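Local coordinates for protein putative D-lactate dehydrogenase (Chlamydomonas reinhardtii, PDB 4ZGS) that probably reduces pyruvate to D-lactate in algal fermentation with a nicotinamide cofactor, as a member of the D-isomer specific 2-hydroxyacid dehydrogenase family, at residues A[105-110]-A[349-354]; A[114-119]-A[126-131]. One frame throughout, in Å; residues are numbered along the deposited sequence.

Interaction 1: A[105-110]-A[349-354]; sequences LIALRC and TTTIQN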
# COMPACT_ATOMS: atom_id res chain seq x y z
N LEU A 105 -40.64 -17.04 -3.68
CA LEU A 105 -39.62 -17.53 -2.76
C LEU A 105 -38.38 -16.66 -2.77
O LEU A 105 -37.85 -16.30 -3.83
CB LEU A 105 -39.22 -18.97 -3.09
CG LEU A 105 -38.13 -19.53 -2.19
CD1 LEU A 105 -38.71 -19.76 -0.80
CD2 LEU A 105 -37.60 -20.83 -2.76
N ILE A 106 -37.91 -16.32 -1.58
CA ILE A 106 -36.66 -15.62 -1.47
C ILE A 106 -35.65 -16.55 -0.82
O ILE A 106 -35.87 -17.00 0.30
CB ILE A 106 -36.81 -14.32 -0.65
CG1 ILE A 106 -37.49 -13.23 -1.48
CG2 ILE A 106 -35.45 -13.82 -0.12
CD1 ILE A 106 -37.87 -12.01 -0.69
N ALA A 107 -34.55 -16.82 -1.51
CA ALA A 107 -33.48 -17.65 -0.94
C ALA A 107 -32.25 -16.82 -0.62
O ALA A 107 -31.64 -16.22 -1.51
CB ALA A 107 -33.09 -18.78 -1.89
N LEU A 108 -31.91 -16.78 0.65
CA LEU A 108 -30.70 -16.11 1.09
C LEU A 108 -29.53 -17.08 0.91
O LEU A 108 -29.60 -18.23 1.33
CB LEU A 108 -30.81 -15.70 2.56
CG LEU A 108 -31.66 -14.53 3.11
CD1 LEU A 108 -31.52 -13.22 2.28
CD2 LEU A 108 -33.10 -14.91 3.28
N ARG A 109 -28.45 -16.58 0.31
CA ARG A 109 -27.19 -17.29 0.09
C ARG A 109 -26.40 -17.12 1.37
O ARG A 109 -25.17 -17.13 1.34
CB ARG A 109 -26.37 -16.72 -1.07
CG ARG A 109 -26.99 -16.59 -2.42
CD ARG A 109 -26.67 -15.20 -3.01
NE ARG A 109 -25.29 -14.88 -2.76
CZ ARG A 109 -24.73 -13.68 -2.88
NH1 ARG A 109 -25.42 -12.64 -3.32
NH2 ARG A 109 -23.45 -13.55 -2.57
N CYS A 110 -27.09 -16.73 2.43
CA CYS A 110 -26.44 -16.43 3.71
C CYS A 110 -27.30 -16.91 4.89
O CYS A 110 -28.38 -17.42 4.70
CB CYS A 110 -26.21 -14.92 3.82
SG CYS A 110 -27.78 -14.01 3.58
N THR A 349 -25.01 -25.54 -2.46
CA THR A 349 -25.78 -26.77 -2.51
C THR A 349 -27.01 -26.71 -1.58
O THR A 349 -28.07 -27.16 -1.96
CB THR A 349 -24.93 -27.96 -2.13
OG1 THR A 349 -24.80 -28.00 -0.72
CG2 THR A 349 -23.59 -27.85 -2.76
N THR A 350 -26.88 -26.06 -0.43
CA THR A 350 -28.03 -25.90 0.46
C THR A 350 -29.11 -25.01 -0.13
O THR A 350 -30.30 -25.28 0.06
CB THR A 350 -27.63 -25.30 1.82
OG1 THR A 350 -26.89 -26.27 2.58
CG2 THR A 350 -28.88 -24.89 2.61
N THR A 351 -28.68 -23.98 -0.87
CA THR A 351 -29.56 -23.00 -1.50
C THR A 351 -30.29 -23.63 -2.67
O THR A 351 -31.45 -23.30 -2.92
CB THR A 351 -28.75 -21.77 -2.01
OG1 THR A 351 -28.26 -21.03 -0.89
CG2 THR A 351 -29.60 -20.82 -2.89
N ILE A 352 -29.61 -24.51 -3.40
CA ILE A 352 -30.19 -25.15 -4.58
C ILE A 352 -31.20 -26.20 -4.08
O ILE A 352 -32.33 -26.28 -4.59
CB ILE A 352 -29.10 -25.78 -5.47
CG1 ILE A 352 -28.22 -24.72 -6.12
CG2 ILE A 352 -29.69 -26.67 -6.53
CD1 ILE A 352 -27.08 -25.27 -6.96
N GLN A 353 -30.82 -26.93 -3.03
CA GLN A 353 -31.69 -27.90 -2.35
C GLN A 353 -32.88 -27.17 -1.70
O GLN A 353 -33.99 -27.68 -1.69
CB GLN A 353 -30.88 -28.69 -1.31
CG GLN A 353 -31.66 -29.75 -0.53
CD GLN A 353 -32.06 -31.00 -1.33
OE1 GLN A 353 -31.21 -31.69 -1.91
NE2 GLN A 353 -33.35 -31.29 -1.35
N ASN A 354 -32.65 -25.97 -1.17
CA ASN A 354 -33.74 -25.15 -0.64
C ASN A 354 -34.74 -24.83 -1.75
O ASN A 354 -35.95 -24.88 -1.53
CB ASN A 354 -33.25 -23.83 -0.03
CG ASN A 354 -32.77 -23.97 1.43
OD1 ASN A 354 -33.03 -24.98 2.11
ND2 ASN A 354 -32.10 -22.93 1.91
O HOH W 1 -31.14 -20.12 0.96
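Thr351 and Ala107 meet where a long helix lies against one face of a parallel beta-sheet, a flavodoxin-like layer common to D-isomer specific 2-hydroxyacid dehydrogenases. Strand 105-108 is an inner strand of this sheet, and helix 341-359 reaches it only after the chain has passed through the nucleotide-binding domain, so residues far apart in sequence share one domain. The apolar part is small. The Thr351 methyl CG2 stands 4.2 Å from Ala107 CB, and the small side chain of Ala107 is consistent with the close approach of the helix. Leu105, on the same face, turns its CB toward the helix as well, whereas Leu108 turns its CB away and packs against Leu84 and Val128. Just past the strand, Arg109 offers its backbone rather than its side chain: Thr351 OG1 lies 4.0 Å from Arg109 CA, while the long side chain leads off toward Val46 and Leu50 of helix 44-57.

The polar part runs through the backbone carbonyl of Leu108. Thr351 OG1 is 3.8 Å from Leu108 O, too far to bond it. With chi1 at -69° this hydroxyl sits beside its own backbone N and is hydrogen-bonded to Ile347 O, one turn back, which leaves CG2 to face the sheet. A water does what the threonine does not, spanning the gap between strand and helix. It donates to Leu108 O and accepts from the amide of Asn354, whose ND2 is also hydrogen-bonded to Arg130 O and whose OD1 is held by Asn366 ND2. Bonds to both ends limit rotation of this amide. The water oxygen is 2.5 Å from Leu108 O, a short distance, and 3.1 Å from Asn354 ND2.

Interaction 2: A[114-119]-A[126-131]; sequences DRVDLH and VRVVRV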
# COMPACT_ATOMS: atom_id res chain seq x y z
N ASP A 114 -31.75 -10.70 8.69
CA ASP A 114 -31.96 -9.47 9.45
C ASP A 114 -32.57 -8.34 8.61
O ASP A 114 -33.41 -7.58 9.08
CB ASP A 114 -30.62 -9.05 10.07
CG ASP A 114 -30.78 -8.33 11.40
OD1 ASP A 114 -31.91 -8.24 11.91
OD2 ASP A 114 -29.75 -7.89 11.96
N ARG A 115 -32.11 -8.20 7.37
CA ARG A 115 -32.58 -7.13 6.50
C ARG A 115 -33.89 -7.40 5.73
O ARG A 115 -34.48 -6.48 5.20
CB ARG A 115 -31.47 -6.76 5.53
CG ARG A 115 -31.78 -5.59 4.61
CD ARG A 115 -30.47 -5.19 3.91
NE ARG A 115 -30.65 -4.39 2.70
CZ ARG A 115 -29.65 -3.76 2.09
NH1 ARG A 115 -28.43 -3.79 2.61
NH2 ARG A 115 -29.86 -3.09 0.98
N VAL A 116 -34.35 -8.65 5.69
CA VAL A 116 -35.63 -8.90 5.02
C VAL A 116 -36.77 -8.71 5.99
O VAL A 116 -36.68 -9.09 7.15
CB VAL A 116 -35.72 -10.33 4.42
CG1 VAL A 116 -35.80 -11.35 5.51
CG2 VAL A 116 -36.93 -10.45 3.51
N ASP A 117 -37.87 -8.15 5.48
CA ASP A 117 -39.06 -7.92 6.29
C ASP A 117 -40.00 -9.10 6.10
O ASP A 117 -40.61 -9.26 5.04
CB ASP A 117 -39.72 -6.59 5.89
CG ASP A 117 -40.95 -6.26 6.73
OD1 ASP A 117 -41.39 -7.10 7.55
OD2 ASP A 117 -41.48 -5.14 6.57
N LEU A 118 -40.17 -9.87 7.18
CA LEU A 118 -40.94 -11.11 7.14
C LEU A 118 -42.39 -10.80 7.37
O LEU A 118 -43.26 -11.63 7.08
CB LEU A 118 -40.45 -12.10 8.20
CG LEU A 118 -38.98 -12.51 8.21
CD1 LEU A 118 -38.67 -13.35 9.44
CD2 LEU A 118 -38.65 -13.30 6.95
N HIS A 119 -42.66 -9.61 7.88
CA HIS A 119 -44.03 -9.17 8.09
C HIS A 119 -44.57 -8.70 6.75
O HIS A 119 -45.77 -8.76 6.49
CB HIS A 119 -44.13 -8.06 9.15
CG HIS A 119 -43.84 -8.52 10.55
ND1 HIS A 119 -43.82 -9.85 10.91
CD2 HIS A 119 -43.61 -7.82 11.69
CE1 HIS A 119 -43.56 -9.95 12.21
NE2 HIS A 119 -43.43 -8.73 12.70
N VAL A 126 -44.92 -14.06 -0.22
CA VAL A 126 -43.53 -14.43 -0.46
C VAL A 126 -42.96 -15.26 0.71
O VAL A 126 -43.11 -14.89 1.88
CB VAL A 126 -42.67 -13.16 -0.68
CG1 VAL A 126 -41.19 -13.52 -0.97
CG2 VAL A 126 -43.27 -12.31 -1.79
N ARG A 127 -42.32 -16.39 0.41
CA ARG A 127 -41.71 -17.23 1.44
C ARG A 127 -40.20 -17.06 1.41
O ARG A 127 -39.61 -16.97 0.33
CB ARG A 127 -42.08 -18.70 1.26
CG ARG A 127 -43.56 -18.93 1.22
CD ARG A 127 -43.90 -20.37 0.99
NE ARG A 127 -43.46 -21.24 2.07
CZ ARG A 127 -43.66 -22.55 2.07
NH1 ARG A 127 -44.30 -23.12 1.05
NH2 ARG A 127 -43.24 -23.29 3.09
N VAL A 128 -39.59 -17.03 2.59
CA VAL A 128 -38.17 -16.81 2.71
C VAL A 128 -37.44 -18.06 3.21
O VAL A 128 -37.78 -18.63 4.25
CB VAL A 128 -37.87 -15.62 3.64
CG1 VAL A 128 -36.38 -15.41 3.73
CG2 VAL A 128 -38.56 -14.35 3.14
N VAL A 129 -36.40 -18.45 2.48
CA VAL A 129 -35.62 -19.60 2.88
C VAL A 129 -34.16 -19.12 3.05
O VAL A 129 -33.84 -17.97 2.76
CB VAL A 129 -35.78 -20.72 1.87
CG1 VAL A 129 -34.51 -20.93 1.08
CG2 VAL A 129 -36.19 -21.97 2.58
N ARG A 130 -33.27 -19.97 3.56
CA ARG A 130 -32.03 -19.45 4.13
C ARG A 130 -30.91 -20.47 4.29
O ARG A 130 -31.16 -21.66 4.28
CB ARG A 130 -32.43 -18.88 5.48
CG ARG A 130 -31.40 -18.51 6.44
CD ARG A 130 -32.11 -18.45 7.82
NE ARG A 130 -31.24 -18.05 8.91
CZ ARG A 130 -31.05 -18.75 10.03
NH1 ARG A 130 -31.66 -19.91 10.21
NH2 ARG A 130 -30.23 -18.28 10.96
N VAL A 131 -29.66 -20.04 4.40
CA VAL A 131 -28.64 -21.02 4.82
C VAL A 131 -28.17 -20.80 6.26
O VAL A 131 -27.35 -19.92 6.52
CB VAL A 131 -27.43 -21.02 3.91
CG1 VAL A 131 -26.41 -22.02 4.43
CG2 VAL A 131 -27.84 -21.32 2.49
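Val128 receives both Leu118 and Val116 within a beta-alpha-beta unit, in which strand 105-108 passes through helix 118-124 to the parallel strand 127-129. The two segments are linked by apolar side chains alone, with no hydrogen bond running between them, and Val128 gives up the most surface. Its CB is directed at the other segment, and CG2, set anti to the carbonyl carbon, is the nearest branch to both partners. Beyond this contact, Val128 also packs on Leu108 of the neighbouring strand, so it joins sheet and helix in one apolar layer.

Leu118 stands in the first turn of the helix. Its CB does not aim at the strand, but with chi1 at -56° and chi2 extended at 173° the end of the chain swings nearer. There CD2 lies 4.0 Å from Val128 CG2 and 4.1 Å from Val128 CB, the two side chains crossing at about a right angle. Val116 belongs to the loop before the helix and points its CB at the strand; its CG2 meets Val128 CG2 at 4.2 Å, and it touches Ala90 as well.

Between them Asp117 points its CB away from the strand and takes the N-cap position. Its OD1 accepts from His119 N at 2.8 Å, a bent bond with an N-H...O angle of 132°, and more weakly from Ala120 N. Such capping satisfies amides at the helix start that have no carbonyl of an earlier turn to bind, and it is consistent with a settled first turn, from which Leu118 reaches across. The two residues flanking the cap also pack on each other: Val116 CG1 is 3.7 Å from Leu118 CD2.

In the fold
The two contacts cover different faces of one parallel sheet, their centres 11 Å apart. Strand 105-108 lies beside strand 127-129, and probable hydrogen bonds join them: Ile106 N to Arg127 O at 2.6 Å, and Ile106 O to Val129 N at 2.7 Å. Helix 341-359 packs on the face carrying Ala107 and Val129, helix 118-124 on the one carrying Leu108 and Val128, which gives an alpha/beta sandwich. Asn354 of interaction 1 also packs against Val129. Neither contact belongs to the cofactor pocket, although the side chain of Leu108 is about 11 Å from the bound NAD; both help to build the domain beside it.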